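Local coordinates for protein endo-beta-1,2-glucanase (Talaromyces funiculosus, PDB 6IMV) that hydrolyses beta-1,2-glucan from within the chain as a fungal endo-acting glycoside hydrolase, and binds sophorose, a beta-1,2-linked glucose disaccharide, at residues T306-V309 and P313-D316; V323-E328 and V390-G395; Q86-A91 and G445-L450; K194-M199 and S452-A457; F254-Q259 and E466-E471. All coordinates share one frame; numbering follows the deposited sequence.

Interaction 1: residues T306-V309 and P313-D316; sequences TWKV and PYYD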
# COMPACT_ATOMS: atom_id res chain seq x y z
N THR A 306 0.11 7.37 3.67
CA THR A 306 -0.91 7.09 4.68
C THR A 306 -1.11 5.57 4.88
O THR A 306 -1.91 5.16 5.70
CB THR A 306 -2.21 7.81 4.28
OG1 THR A 306 -1.94 9.21 4.29
CG2 THR A 306 -3.39 7.51 5.18
N TRP A 307 -0.32 4.76 4.16
CA TRP A 307 -0.37 3.29 4.11
C TRP A 307 -0.52 2.64 5.50
O TRP A 307 -1.20 1.62 5.62
CB TRP A 307 0.91 2.79 3.44
CG TRP A 307 0.97 1.38 2.94
CD1 TRP A 307 0.89 0.23 3.67
CD2 TRP A 307 1.31 0.99 1.60
NE1 TRP A 307 1.10 -0.85 2.85
CE2 TRP A 307 1.37 -0.42 1.58
CE3 TRP A 307 1.56 1.69 0.41
CZ2 TRP A 307 1.66 -1.14 0.42
CZ3 TRP A 307 1.85 0.98 -0.74
CH2 TRP A 307 1.90 -0.42 -0.73
N LYS A 308 0.15 3.18 6.52
CA LYS A 308 0.23 2.55 7.84
C LYS A 308 -1.16 2.31 8.43
O LYS A 308 -1.35 1.35 9.17
CB LYS A 308 1.09 3.36 8.81
CG LYS A 308 0.48 4.68 9.26
CD LYS A 308 1.48 5.60 9.94
CE LYS A 308 0.83 6.81 10.57
NZ LYS A 308 1.80 7.61 11.36
N VAL A 309 -2.14 3.17 8.11
CA VAL A 309 -3.46 3.11 8.75
C VAL A 309 -4.24 1.88 8.25
O VAL A 309 -5.19 1.47 8.89
CB VAL A 309 -4.27 4.41 8.55
CG1 VAL A 309 -3.47 5.62 8.96
CG2 VAL A 309 -4.79 4.55 7.12
N PRO A 313 -4.29 -0.23 14.00
CA PRO A 313 -5.51 0.50 14.36
C PRO A 313 -5.27 1.95 14.84
O PRO A 313 -5.73 2.33 15.91
CB PRO A 313 -6.10 -0.38 15.47
CG PRO A 313 -4.90 -0.98 16.14
CD PRO A 313 -3.92 -1.24 15.02
N TYR A 314 -4.62 2.75 13.99
CA TYR A 314 -4.43 4.17 14.21
C TYR A 314 -5.77 4.89 14.43
O TYR A 314 -5.83 5.81 15.23
CB TYR A 314 -3.70 4.78 13.01
CG TYR A 314 -2.21 4.53 13.01
CD1 TYR A 314 -1.35 5.40 13.65
CD2 TYR A 314 -1.66 3.41 12.39
CE1 TYR A 314 0.01 5.19 13.67
CE2 TYR A 314 -0.30 3.18 12.40
CZ TYR A 314 0.54 4.07 13.05
OH TYR A 314 1.90 3.87 13.10
N TYR A 315 -6.83 4.47 13.72
CA TYR A 315 -8.10 5.20 13.75
C TYR A 315 -8.96 4.82 14.96
O TYR A 315 -10.05 5.38 15.11
CB TYR A 315 -8.85 5.03 12.43
CG TYR A 315 -8.19 5.69 11.24
CD1 TYR A 315 -7.13 6.58 11.40
CD2 TYR A 315 -8.63 5.43 9.95
CE1 TYR A 315 -6.52 7.16 10.31
CE2 TYR A 315 -8.04 6.03 8.85
CZ TYR A 315 -6.98 6.90 9.03
OH TYR A 315 -6.38 7.50 7.96
N ASP A 316 -8.46 3.94 15.84
CA ASP A 316 -9.03 3.73 17.18
C ASP A 316 -8.76 4.96 18.06
O ASP A 316 -9.41 5.13 19.07
CB ASP A 316 -8.47 2.48 17.88
CG ASP A 316 -8.97 1.16 17.31
OD1 ASP A 316 -9.68 1.21 16.32
OD2 ASP A 316 -8.64 0.11 17.88
O HOH W 1 -6.62 2.40 11.57

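Interaction 2: residues V323-E328 and V390-G395; sequences VFQNAE and VLFDKG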
# COMPACT_ATOMS: atom_id res chain seq x y z
N VAL A 323 -7.31 14.04 12.55
CA VAL A 323 -6.21 14.61 11.76
C VAL A 323 -6.20 13.96 10.37
O VAL A 323 -6.00 14.64 9.36
CB VAL A 323 -4.86 14.44 12.47
CG1 VAL A 323 -3.69 14.70 11.55
CG2 VAL A 323 -4.78 15.34 13.70
N PHE A 324 -6.43 12.65 10.31
CA PHE A 324 -6.40 11.94 9.03
C PHE A 324 -7.70 12.18 8.23
O PHE A 324 -7.67 12.16 7.00
CB PHE A 324 -6.08 10.46 9.24
CG PHE A 324 -4.60 10.21 9.39
CD1 PHE A 324 -3.94 10.57 10.56
CD2 PHE A 324 -3.86 9.66 8.36
CE1 PHE A 324 -2.57 10.34 10.70
CE2 PHE A 324 -2.49 9.46 8.49
CZ PHE A 324 -1.85 9.78 9.67
N GLN A 325 -8.82 12.43 8.92
CA GLN A 325 -10.04 12.85 8.24
C GLN A 325 -9.79 14.21 7.57
O GLN A 325 -10.14 14.43 6.43
CB GLN A 325 -11.24 12.88 9.18
CG GLN A 325 -12.57 13.04 8.44
CD GLN A 325 -13.80 12.78 9.28
OE1 GLN A 325 -13.75 12.67 10.49
NE2 GLN A 325 -14.94 12.72 8.63
N ASN A 326 -9.16 15.14 8.31
CA ASN A 326 -8.80 16.45 7.77
C ASN A 326 -7.96 16.29 6.50
O ASN A 326 -8.13 17.04 5.55
CB ASN A 326 -8.06 17.29 8.81
CG ASN A 326 -8.97 18.13 9.69
OD1 ASN A 326 -10.19 17.93 9.72
ND2 ASN A 326 -8.39 19.10 10.38
N ALA A 327 -7.05 15.30 6.47
CA ALA A 327 -6.18 15.07 5.31
C ALA A 327 -7.04 14.92 4.05
O ALA A 327 -6.63 15.37 2.98
CB ALA A 327 -5.31 13.86 5.52
N GLU A 328 -8.20 14.27 4.18
CA GLU A 328 -9.06 13.95 3.04
C GLU A 328 -9.93 15.15 2.67
O GLU A 328 -10.33 15.27 1.52
CB GLU A 328 -9.88 12.69 3.32
CG GLU A 328 -8.99 11.48 3.61
CD GLU A 328 -7.81 11.34 2.67
OE1 GLU A 328 -8.02 11.39 1.43
OE2 GLU A 328 -6.67 11.18 3.18
N VAL A 390 -11.29 6.60 0.79
CA VAL A 390 -12.22 5.48 0.85
C VAL A 390 -12.43 5.04 2.31
O VAL A 390 -13.54 4.67 2.68
CB VAL A 390 -11.74 4.31 -0.03
CG1 VAL A 390 -12.47 3.01 0.30
CG2 VAL A 390 -11.89 4.64 -1.51
N LEU A 391 -11.36 5.08 3.12
CA LEU A 391 -11.43 4.66 4.53
C LEU A 391 -12.43 5.52 5.32
O LEU A 391 -13.03 5.01 6.27
CB LEU A 391 -10.03 4.71 5.15
CG LEU A 391 -9.03 3.69 4.58
CD1 LEU A 391 -7.65 3.90 5.17
CD2 LEU A 391 -9.51 2.27 4.83
N PHE A 392 -12.60 6.79 4.94
CA PHE A 392 -13.52 7.72 5.62
C PHE A 392 -14.89 7.79 4.94
O PHE A 392 -15.90 7.99 5.61
CB PHE A 392 -12.90 9.11 5.74
CG PHE A 392 -11.85 9.17 6.81
CD1 PHE A 392 -12.23 9.24 8.14
CD2 PHE A 392 -10.50 9.11 6.50
CE1 PHE A 392 -11.27 9.25 9.14
CE2 PHE A 392 -9.54 9.12 7.50
CZ PHE A 392 -9.93 9.19 8.82
N ASP A 393 -14.93 7.70 3.61
CA ASP A 393 -16.17 7.89 2.87
C ASP A 393 -16.04 7.18 1.52
O ASP A 393 -15.47 7.71 0.59
CB ASP A 393 -16.47 9.39 2.74
CG ASP A 393 -17.79 9.72 2.09
OD1 ASP A 393 -18.26 8.91 1.24
OD2 ASP A 393 -18.35 10.79 2.43
N LYS A 394 -16.59 5.97 1.43
CA LYS A 394 -16.40 5.13 0.26
C LYS A 394 -17.13 5.73 -0.96
O LYS A 394 -16.66 5.53 -2.07
CB LYS A 394 -16.71 3.67 0.59
CG LYS A 394 -18.13 3.32 0.98
CD LYS A 394 -18.21 1.96 1.64
CE LYS A 394 -19.62 1.41 1.63
NZ LYS A 394 -19.70 0.12 2.36
N GLY A 395 -18.22 6.47 -0.75
CA GLY A 395 -18.91 7.14 -1.83
C GLY A 395 -18.04 8.20 -2.49
O GLY A 395 -17.86 8.21 -3.72

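Interaction 3: residues Q86-A91 and G445-L450; sequences QVMLYA and GGVSGL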
# COMPACT_ATOMS: atom_id res chain seq x y z
N GLN A 86 -0.91 -8.14 -1.33
CA GLN A 86 -1.39 -9.46 -1.68
C GLN A 86 -1.80 -10.21 -0.40
O GLN A 86 -2.88 -10.81 -0.33
CB GLN A 86 -0.30 -10.19 -2.45
CG GLN A 86 -0.66 -11.60 -2.89
CD GLN A 86 0.51 -12.29 -3.55
OE1 GLN A 86 1.66 -11.90 -3.39
NE2 GLN A 86 0.21 -13.34 -4.30
N VAL A 87 -0.95 -10.15 0.63
CA VAL A 87 -1.19 -10.86 1.88
C VAL A 87 -2.43 -10.29 2.58
O VAL A 87 -3.26 -11.06 3.08
CB VAL A 87 0.07 -10.87 2.76
CG1 VAL A 87 -0.23 -11.29 4.20
CG2 VAL A 87 1.15 -11.77 2.17
N MET A 88 -2.56 -8.96 2.60
CA MET A 88 -3.72 -8.31 3.22
C MET A 88 -5.01 -8.79 2.54
O MET A 88 -6.00 -9.09 3.22
CB MET A 88 -3.62 -6.78 3.14
CG MET A 88 -2.71 -6.19 4.19
SD MET A 88 -2.75 -4.37 4.22
CE MET A 88 -1.63 -4.00 2.88
N LEU A 89 -5.00 -8.86 1.20
CA LEU A 89 -6.16 -9.35 0.44
C LEU A 89 -6.47 -10.78 0.87
O LEU A 89 -7.64 -11.12 1.10
CB LEU A 89 -5.82 -9.27 -1.06
CG LEU A 89 -6.90 -9.64 -2.07
CD1 LEU A 89 -6.95 -11.13 -2.32
CD2 LEU A 89 -8.28 -9.12 -1.70
N TYR A 90 -5.43 -11.61 0.98
CA TYR A 90 -5.58 -13.02 1.34
C TYR A 90 -6.09 -13.18 2.78
O TYR A 90 -6.77 -14.16 3.07
CB TYR A 90 -4.28 -13.80 1.13
CG TYR A 90 -3.84 -13.95 -0.30
CD1 TYR A 90 -4.71 -13.82 -1.37
CD2 TYR A 90 -2.51 -14.23 -0.59
CE1 TYR A 90 -4.27 -13.96 -2.68
CE2 TYR A 90 -2.06 -14.38 -1.89
CZ TYR A 90 -2.95 -14.25 -2.94
OH TYR A 90 -2.49 -14.39 -4.21
N ALA A 91 -5.75 -12.24 3.67
CA ALA A 91 -6.24 -12.27 5.05
C ALA A 91 -7.76 -12.16 5.05
O ALA A 91 -8.44 -12.94 5.72
CB ALA A 91 -5.58 -11.19 5.87
N GLY A 445 -11.51 -2.37 4.14
CA GLY A 445 -11.43 -1.75 5.46
C GLY A 445 -10.06 -1.89 6.10
O GLY A 445 -9.94 -1.73 7.31
N GLY A 446 -9.02 -2.19 5.31
CA GLY A 446 -7.69 -2.48 5.85
C GLY A 446 -7.70 -3.78 6.64
O GLY A 446 -8.72 -4.51 6.63
N VAL A 447 -6.58 -4.07 7.32
CA VAL A 447 -6.47 -5.26 8.18
C VAL A 447 -6.29 -4.85 9.64
O VAL A 447 -5.98 -5.70 10.49
CB VAL A 447 -5.34 -6.21 7.73
CG1 VAL A 447 -5.61 -6.79 6.34
CG2 VAL A 447 -3.97 -5.55 7.78
N SER A 448 -6.54 -3.57 9.96
CA SER A 448 -6.29 -3.05 11.31
C SER A 448 -7.16 -3.75 12.37
O SER A 448 -6.73 -3.89 13.53
CB SER A 448 -6.43 -1.56 11.37
OG SER A 448 -7.74 -1.14 11.07
N GLY A 449 -8.37 -4.18 11.98
CA GLY A 449 -9.26 -4.96 12.85
C GLY A 449 -8.63 -6.30 13.25
O GLY A 449 -8.59 -6.65 14.42
N LEU A 450 -8.16 -7.06 12.26
CA LEU A 450 -7.46 -8.32 12.51
C LEU A 450 -6.21 -8.08 13.37
O LEU A 450 -5.95 -8.84 14.31
CB LEU A 450 -7.10 -8.96 11.17
CG LEU A 450 -8.25 -9.65 10.45
CD1 LEU A 450 -7.92 -9.88 8.99
CD2 LEU A 450 -8.61 -10.96 11.14

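Interaction 4: residues K194-M199 and S452-A457; sequences KWQTWM and SQKMKA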
# COMPACT_ATOMS: atom_id res chain seq x y z
N LYS A 194 2.92 -21.98 10.54
CA LYS A 194 4.14 -21.95 9.73
C LYS A 194 4.51 -20.49 9.41
O LYS A 194 5.67 -20.12 9.46
CB LYS A 194 3.96 -22.78 8.46
CG LYS A 194 3.72 -24.27 8.68
CD LYS A 194 3.34 -24.98 7.40
CE LYS A 194 2.88 -26.39 7.63
NZ LYS A 194 2.69 -27.09 6.34
N TRP A 195 3.50 -19.67 9.10
CA TRP A 195 3.70 -18.24 8.87
C TRP A 195 4.15 -17.55 10.16
O TRP A 195 4.99 -16.64 10.10
CB TRP A 195 2.47 -17.57 8.24
CG TRP A 195 2.48 -17.66 6.75
CD1 TRP A 195 1.76 -18.52 5.97
CD2 TRP A 195 3.32 -16.92 5.84
NE1 TRP A 195 2.07 -18.35 4.65
CE2 TRP A 195 3.02 -17.38 4.53
CE3 TRP A 195 4.29 -15.93 5.99
CZ2 TRP A 195 3.65 -16.87 3.40
CZ3 TRP A 195 4.91 -15.42 4.87
CH2 TRP A 195 4.59 -15.88 3.59
N GLN A 196 3.61 -17.99 11.31
CA GLN A 196 4.00 -17.44 12.61
C GLN A 196 5.50 -17.67 12.83
O GLN A 196 6.22 -16.78 13.29
CB GLN A 196 3.12 -18.02 13.73
CG GLN A 196 3.45 -17.50 15.13
CD GLN A 196 2.84 -16.15 15.46
OE1 GLN A 196 1.63 -15.93 15.32
NE2 GLN A 196 3.67 -15.24 15.95
N THR A 197 5.98 -18.87 12.47
CA THR A 197 7.40 -19.23 12.58
C THR A 197 8.26 -18.28 11.73
O THR A 197 9.30 -17.79 12.19
CB THR A 197 7.62 -20.70 12.20
OG1 THR A 197 6.85 -21.43 13.15
CG2 THR A 197 9.07 -21.13 12.26
N TRP A 198 7.84 -18.04 10.48
CA TRP A 198 8.56 -17.13 9.59
C TRP A 198 8.60 -15.73 10.23
O TRP A 198 9.65 -15.13 10.36
CB TRP A 198 7.94 -17.09 8.17
CG TRP A 198 8.58 -16.05 7.31
CD1 TRP A 198 9.71 -16.19 6.56
CD2 TRP A 198 8.18 -14.68 7.17
NE1 TRP A 198 10.05 -15.00 5.98
CE2 TRP A 198 9.12 -14.06 6.33
CE3 TRP A 198 7.13 -13.91 7.69
CZ2 TRP A 198 9.03 -12.71 5.97
CZ3 TRP A 198 7.03 -12.58 7.33
CH2 TRP A 198 7.98 -11.99 6.49
N MET A 199 7.43 -15.25 10.65
CA MET A 199 7.27 -13.90 11.18
C MET A 199 8.10 -13.75 12.46
O MET A 199 8.74 -12.71 12.67
CB MET A 199 5.80 -13.64 11.50
CG MET A 199 5.49 -12.21 11.82
SD MET A 199 3.72 -11.97 12.12
CE MET A 199 3.52 -12.83 13.68
N SER A 452 -5.55 -5.55 15.39
CA SER A 452 -6.00 -5.12 16.71
C SER A 452 -6.37 -6.33 17.59
O SER A 452 -6.05 -6.38 18.79
CB SER A 452 -7.16 -4.14 16.54
OG SER A 452 -7.76 -3.86 17.77
N GLN A 453 -7.04 -7.32 16.99
CA GLN A 453 -7.46 -8.52 17.74
C GLN A 453 -6.23 -9.24 18.31
O GLN A 453 -6.18 -9.58 19.49
CB GLN A 453 -8.25 -9.43 16.81
CG GLN A 453 -8.81 -10.67 17.50
CD GLN A 453 -9.33 -11.65 16.47
OE1 GLN A 453 -9.53 -11.30 15.31
NE2 GLN A 453 -9.54 -12.88 16.91
N LYS A 454 -5.22 -9.43 17.46
CA LYS A 454 -4.01 -10.18 17.81
C LYS A 454 -3.16 -9.35 18.78
O LYS A 454 -2.59 -9.88 19.73
CB LYS A 454 -3.28 -10.57 16.53
CG LYS A 454 -2.12 -11.55 16.69
CD LYS A 454 -1.62 -12.07 15.35
CE LYS A 454 -0.28 -12.77 15.44
NZ LYS A 454 -0.33 -13.96 16.31
N MET A 455 -3.10 -8.03 18.56
CA MET A 455 -2.37 -7.13 19.46
C MET A 455 -2.98 -7.20 20.88
O MET A 455 -2.24 -7.23 21.87
CB MET A 455 -2.42 -5.68 18.97
CG MET A 455 -1.57 -5.43 17.73
SD MET A 455 -1.61 -3.68 17.25
CE MET A 455 -0.32 -3.03 18.31
N LYS A 456 -4.31 -7.23 20.96
CA LYS A 456 -5.01 -7.33 22.25
C LYS A 456 -4.68 -8.67 22.91
O LYS A 456 -4.36 -8.72 24.10
CB LYS A 456 -6.51 -7.14 22.07
CG LYS A 456 -6.93 -5.69 21.87
CD LYS A 456 -8.37 -5.52 21.43
CE LYS A 456 -8.74 -4.07 21.26
NZ LYS A 456 -10.09 -3.92 20.67
N ALA A 457 -4.71 -9.75 22.13
CA ALA A 457 -4.41 -11.09 22.63
C ALA A 457 -2.95 -11.17 23.11
O ALA A 457 -2.66 -11.91 24.04
CB ALA A 457 -4.72 -12.12 21.58

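Interaction 5: residues F254-Q259 and E466-E471; sequences FTWWLQ and ERIEAE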
# COMPACT_ATOMS: atom_id res chain seq x y z
N PHE A 254 7.55 -0.28 10.67
CA PHE A 254 8.75 -0.98 11.07
C PHE A 254 9.19 -0.55 12.47
O PHE A 254 9.66 -1.39 13.24
CB PHE A 254 9.89 -0.79 10.07
CG PHE A 254 10.98 -1.80 10.32
CD1 PHE A 254 10.82 -3.11 9.93
CD2 PHE A 254 12.10 -1.46 11.07
CE1 PHE A 254 11.78 -4.06 10.21
CE2 PHE A 254 13.06 -2.42 11.34
CZ PHE A 254 12.90 -3.71 10.92
N THR A 255 9.04 0.74 12.79
CA THR A 255 9.31 1.24 14.14
C THR A 255 8.59 0.37 15.18
O THR A 255 9.21 -0.05 16.16
CB THR A 255 8.90 2.70 14.32
OG1 THR A 255 9.53 3.48 13.31
CG2 THR A 255 9.27 3.26 15.67
N TRP A 256 7.30 0.12 14.96
CA TRP A 256 6.48 -0.67 15.88
C TRP A 256 7.02 -2.10 15.99
O TRP A 256 6.94 -2.70 17.08
CB TRP A 256 5.01 -0.69 15.44
CG TRP A 256 4.28 0.60 15.65
CD1 TRP A 256 3.72 1.37 14.68
CD2 TRP A 256 3.99 1.24 16.90
NE1 TRP A 256 3.10 2.46 15.24
CE2 TRP A 256 3.25 2.40 16.61
CE3 TRP A 256 4.28 0.95 18.24
CZ2 TRP A 256 2.80 3.27 17.60
CZ3 TRP A 256 3.84 1.81 19.23
CH2 TRP A 256 3.10 2.95 18.90
N TRP A 257 7.50 -2.65 14.87
CA TRP A 257 8.05 -3.99 14.86
C TRP A 257 9.23 -4.08 15.83
O TRP A 257 9.29 -5.00 16.66
CB TRP A 257 8.44 -4.43 13.45
CG TRP A 257 8.54 -5.92 13.35
CD1 TRP A 257 9.67 -6.68 13.29
CD2 TRP A 257 7.43 -6.84 13.37
NE1 TRP A 257 9.34 -8.01 13.24
CE2 TRP A 257 7.97 -8.13 13.28
CE3 TRP A 257 6.04 -6.68 13.43
CZ2 TRP A 257 7.16 -9.27 13.25
CZ3 TRP A 257 5.24 -7.80 13.40
CH2 TRP A 257 5.80 -9.08 13.32
N LEU A 258 10.16 -3.11 15.74
CA LEU A 258 11.31 -3.03 16.63
C LEU A 258 10.85 -2.87 18.08
O LEU A 258 11.35 -3.56 18.96
CB LEU A 258 12.22 -1.87 16.22
CG LEU A 258 13.16 -2.15 15.05
CD1 LEU A 258 13.85 -0.88 14.60
CD2 LEU A 258 14.19 -3.21 15.43
N GLN A 259 9.91 -1.94 18.32
CA GLN A 259 9.49 -1.64 19.68
C GLN A 259 8.90 -2.89 20.35
O GLN A 259 9.29 -3.23 21.46
CB GLN A 259 8.45 -0.52 19.73
CG GLN A 259 7.76 -0.43 21.09
CD GLN A 259 7.04 0.87 21.30
OE1 GLN A 259 7.15 1.80 20.51
NE2 GLN A 259 6.31 0.96 22.40
N GLU A 466 -1.51 4.09 23.95
CA GLU A 466 -0.90 5.06 24.87
C GLU A 466 0.17 5.88 24.16
O GLU A 466 0.19 7.11 24.23
CB GLU A 466 -0.27 4.34 26.06
CG GLU A 466 0.51 5.25 26.99
CD GLU A 466 1.14 4.54 28.17
OE1 GLU A 466 1.96 3.64 27.96
OE2 GLU A 466 0.77 4.89 29.30
N ARG A 467 1.10 5.18 23.50
CA ARG A 467 2.22 5.82 22.84
C ARG A 467 1.72 6.72 21.71
O ARG A 467 2.15 7.86 21.59
CB ARG A 467 3.19 4.75 22.31
CG ARG A 467 4.29 5.28 21.41
CD ARG A 467 5.13 6.38 22.03
NE ARG A 467 5.90 5.91 23.17
CZ ARG A 467 6.81 6.63 23.81
NH1 ARG A 467 7.55 6.06 24.76
NH2 ARG A 467 7.00 7.89 23.49
N ILE A 468 0.87 6.19 20.83
CA ILE A 468 0.59 6.89 19.57
C ILE A 468 -0.39 8.04 19.85
O ILE A 468 -0.28 9.10 19.26
CB ILE A 468 0.15 5.92 18.46
CG1 ILE A 468 0.43 6.47 17.06
CG2 ILE A 468 -1.31 5.52 18.61
CD1 ILE A 468 1.87 6.94 16.84
N GLU A 469 -1.29 7.87 20.84
CA GLU A 469 -2.17 8.97 21.25
C GLU A 469 -1.34 10.08 21.88
O GLU A 469 -1.57 11.25 21.58
CB GLU A 469 -3.27 8.49 22.20
CG GLU A 469 -4.31 9.56 22.49
CD GLU A 469 -5.59 9.04 23.09
OE1 GLU A 469 -5.50 8.23 24.05
OE2 GLU A 469 -6.69 9.42 22.61
N ALA A 470 -0.34 9.72 22.70
CA ALA A 470 0.55 10.70 23.30
C ALA A 470 1.25 11.52 22.22
O ALA A 470 1.26 12.76 22.30
CB ALA A 470 1.55 10.02 24.22
N GLU A 471 1.84 10.84 21.22
CA GLU A 471 2.66 11.52 20.23
C GLU A 471 1.78 12.48 19.43
O GLU A 471 2.15 13.64 19.22
CB GLU A 471 3.40 10.52 19.34
CG GLU A 471 4.47 9.72 20.06
CD GLU A 471 5.62 10.52 20.67
OE1 GLU A 471 5.97 11.60 20.12
OE2 GLU A 471 6.15 10.09 21.71
O HOH W 2 5.59 3.15 24.25

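Interaction 1: residues T306-V309 and P313-D316
Lys-308 and Val-309 each lie over the face of a tyrosine, and these two CH-pi contacts carry the pairing. The lysine chain crosses the Tyr-314 ring at about a right angle, with its CE 3.9 Å from the ring centroid and its CG 3.6 Å from CE2. Its CG sits between the backbone N and the carbonyl carbon (chi1 70°) and the chain runs extended from there, which brings CG, CD and CE in turn over the ring. Beyond the ring, NZ is hydrogen-bonded to Pro-248 O and salt-bridged to Glu-252, whose OE1 is also hydrogen-bonded to Tyr-314 OH. Val-309 offers CB to the Tyr-315 face, 4.1 Å from the centroid and 27° off the normal. The contact closes a bend in the loop between strand 290-296 and helix 318-337, with 3-10 geometry at 306-307 and at 314-316; Val-309 CA and Tyr-314 CA are 5.6 Å apart. Apolar contacts add to the CH-pi pairs, with Val-309 CG1 lying 3.7 Å from Tyr-315 CE1 and CG2 reaching to within 3.5 Å of the OH of the same tyrosine. No direct hydrogen bond joins the two segments, but a water donates to Val-309 O (3.2 Å) and accepts from Tyr-315 N (3.0 Å).

Interaction 2: residues V323-E328 and V390-G395
Phe-392 lays one face of its ring flat against the helix at Gln-325: the CA of Gln-325 stands 3.8 Å from the ring centroid, only 14° off the normal. Backbone and side chain of the glutamine share that face, since its N is 3.4 Å from Phe-392 CZ and its CB 3.6 Å from CE1. The glutamine CG is anti to the backbone N (chi1 -168°), and the extended chain carries CG and CD past Phe-392 CD1, with the amide plane 13° from that of the ring. The pairing belongs to helix-on-helix packing: Phe-392, at the 387-392 side of the break before helix 394-405, lies on helix 318-337, and Asp-393 then caps the next helix. Glu-328, one turn on from Gln-325, crosses the ring at about a right angle and brings its CG to 4.0 Å from CD2; its carboxylate is held by Thr-389 and Arg-331. Phe-324 comes obliquely to the ring, its backbone O 3.6 Å from Phe-392 CE2 and its CB 4.1 Å from Phe-392 CZ. Were Phe-392 replaced by an alanine, the ring would be gone, which is likely to open a gap over Gln-325 and leave Tyr-315 without the ring it meets.

Interaction 3: residues Q86-A91 and G445-L450
Val-447 forms the central bump, its two methyls pushed against the Met-88 side chain on helix 80-94. CG1 is the deeper branch: it lies 3.7 Å from Met-88 CG and 3.8 Å from Met-88 CB, with Ala-91 CB a looser 4.4 Å away. It therefore fills the hollow between Met-88 and Ala-91, one helical turn apart, which exists because the alanine side chain stops at CB. The other methyl rides further out along the methionine, Val-447 CG2 lying 3.9 Å from Met-88 SD. The two side chains cross at about a right angle, and a bend at chi3 (-82°) turns the methionine's end aside after SD has passed the valine. A second, smaller bump follows one turn later, where Leu-450 CD1 settles on Ala-91 CB at 4.1 Å. Helix 163-182 adds to the walls, Ala-172 touching Met-88 and Ala-175 touching Val-447. The valine's place is set by the chain before it: Gly-445 (phi 89°) closes the preceding helix in a Schellman motif, Gly-446 also has positive phi, and Val-447 is the N-cap residue of helix 448-457. Such a tight turn between consecutive helices, packed on a helix from far earlier in the sequence, is consistent with the (alpha/alpha)6 barrel of this glucanase family.

Interaction 4: residues K194-M199 and S452-A457
Lys-454 and Gln-196 reach toward each other from opposite directions, joining helices whose nearest CA atoms, those of these two residues, are 12.0 Å apart. On the lysine, CB starts the chain with CG anti to the backbone N (chi1 -171°), and CG and CD continue fully extended. This straight part spans the gap, running beside helix 163-182, where the lysine touches Gln-178. CE is the first atom to meet the other segment: it lies 4.2 Å from Met-199 CE, the two chains sliding past each other in opposite directions, and 3.7 Å from Gln-196 OE1. A bend at chi4 (62°) then turns NZ so that it donates to Gln-196 OE1 at 3.0 Å. The ammonium lies in the carbonyl plane, on a lone pair, with a C=O...N angle of 137°. The amide is held from its other end too, because NE2 bonds to Asp-200 one turn along its own helix; together the two bonds settle which way round the amide sits. NZ has further partners in Glu-458, through a salt bridge, and Tyr-174, through a cation-pi contact. A methionine in place of Lys-454 would probably leave Gln-196 OE1 without its donor and the carboxylate of Glu-458 without this counter-charge. Chemically, one ammonium group is met by a neutral carbonyl, a carboxylate and an aromatic ring, an environment consistent with the lysine staying charged although it is buried between helices.

Interaction 5: residues F254-Q259 and E466-E471
Helices 252-261 and 461-475 meet in what is consistent with the (alpha/alpha)6 barrel of this family, where the Trp-256 indole reaches Arg-467 and Ile-468. Its benzo half does the touching. Ile-468 sits at the indole edge, near the ring plane, with CB 3.8 Å and CD1 3.9 Å from Trp-256 CZ2. Arg-467 comes to the next corner through its aliphatic part, CG lying 3.6 Å from CH2. The pyrrole side of the indole is fixed separately, by a hydrogen bond between NE1 and Tyr-314 OH. Past CG the arginine bends at both chi2 and chi3, and its guanidinium is turned 61° from the indole plane, so the contact with the tryptophan is made by methylenes and not by a stacked cation. The bends carry the charged group along its own helix, toward Glu-471 one turn on, where NH2 forms a salt bridge of 3.0 Å with Glu-471 OE2; that oxygen lies in the guanidinium plane, and the N-H...O angle is 144°. Glu-270 on helix 266-276 takes NH1 in a second salt bridge, and Arg-277 is another partner for Glu-471. One further link spans the helices: a water, also at the guanidinium edge, accepts from Arg-467 NE and from Gln-259 NE2, 3.0 Å from each.

How the interactions relate
Interaction 1 is the hub. It touches interaction 2 where Val-309 CG2 lies 3.5 Å from Leu-391 CD1, and interaction 5 where Tyr-314 CE1 lies 3.7 Å from Ile-468 CG1. Pro-313 also packs on Ser-448 of interaction 3 and on Ser-452 and Met-455 of interaction 4. Interactions 3 and 4 share helix 448-457, their centres about 13 Å apart, and Met-199 CG of interaction 4 lies 3.5 Å from Trp-257 CH2 of interaction 5. Interactions 2 and 4 are the most separated, about 28 Å between centres. Of the five, interaction 1 is nearest to bound glucose, the Thr-306 side chain about 9 Å from it, while interaction 4 lies beside an attached NAG, about 8 Å from the Met-199 side chain.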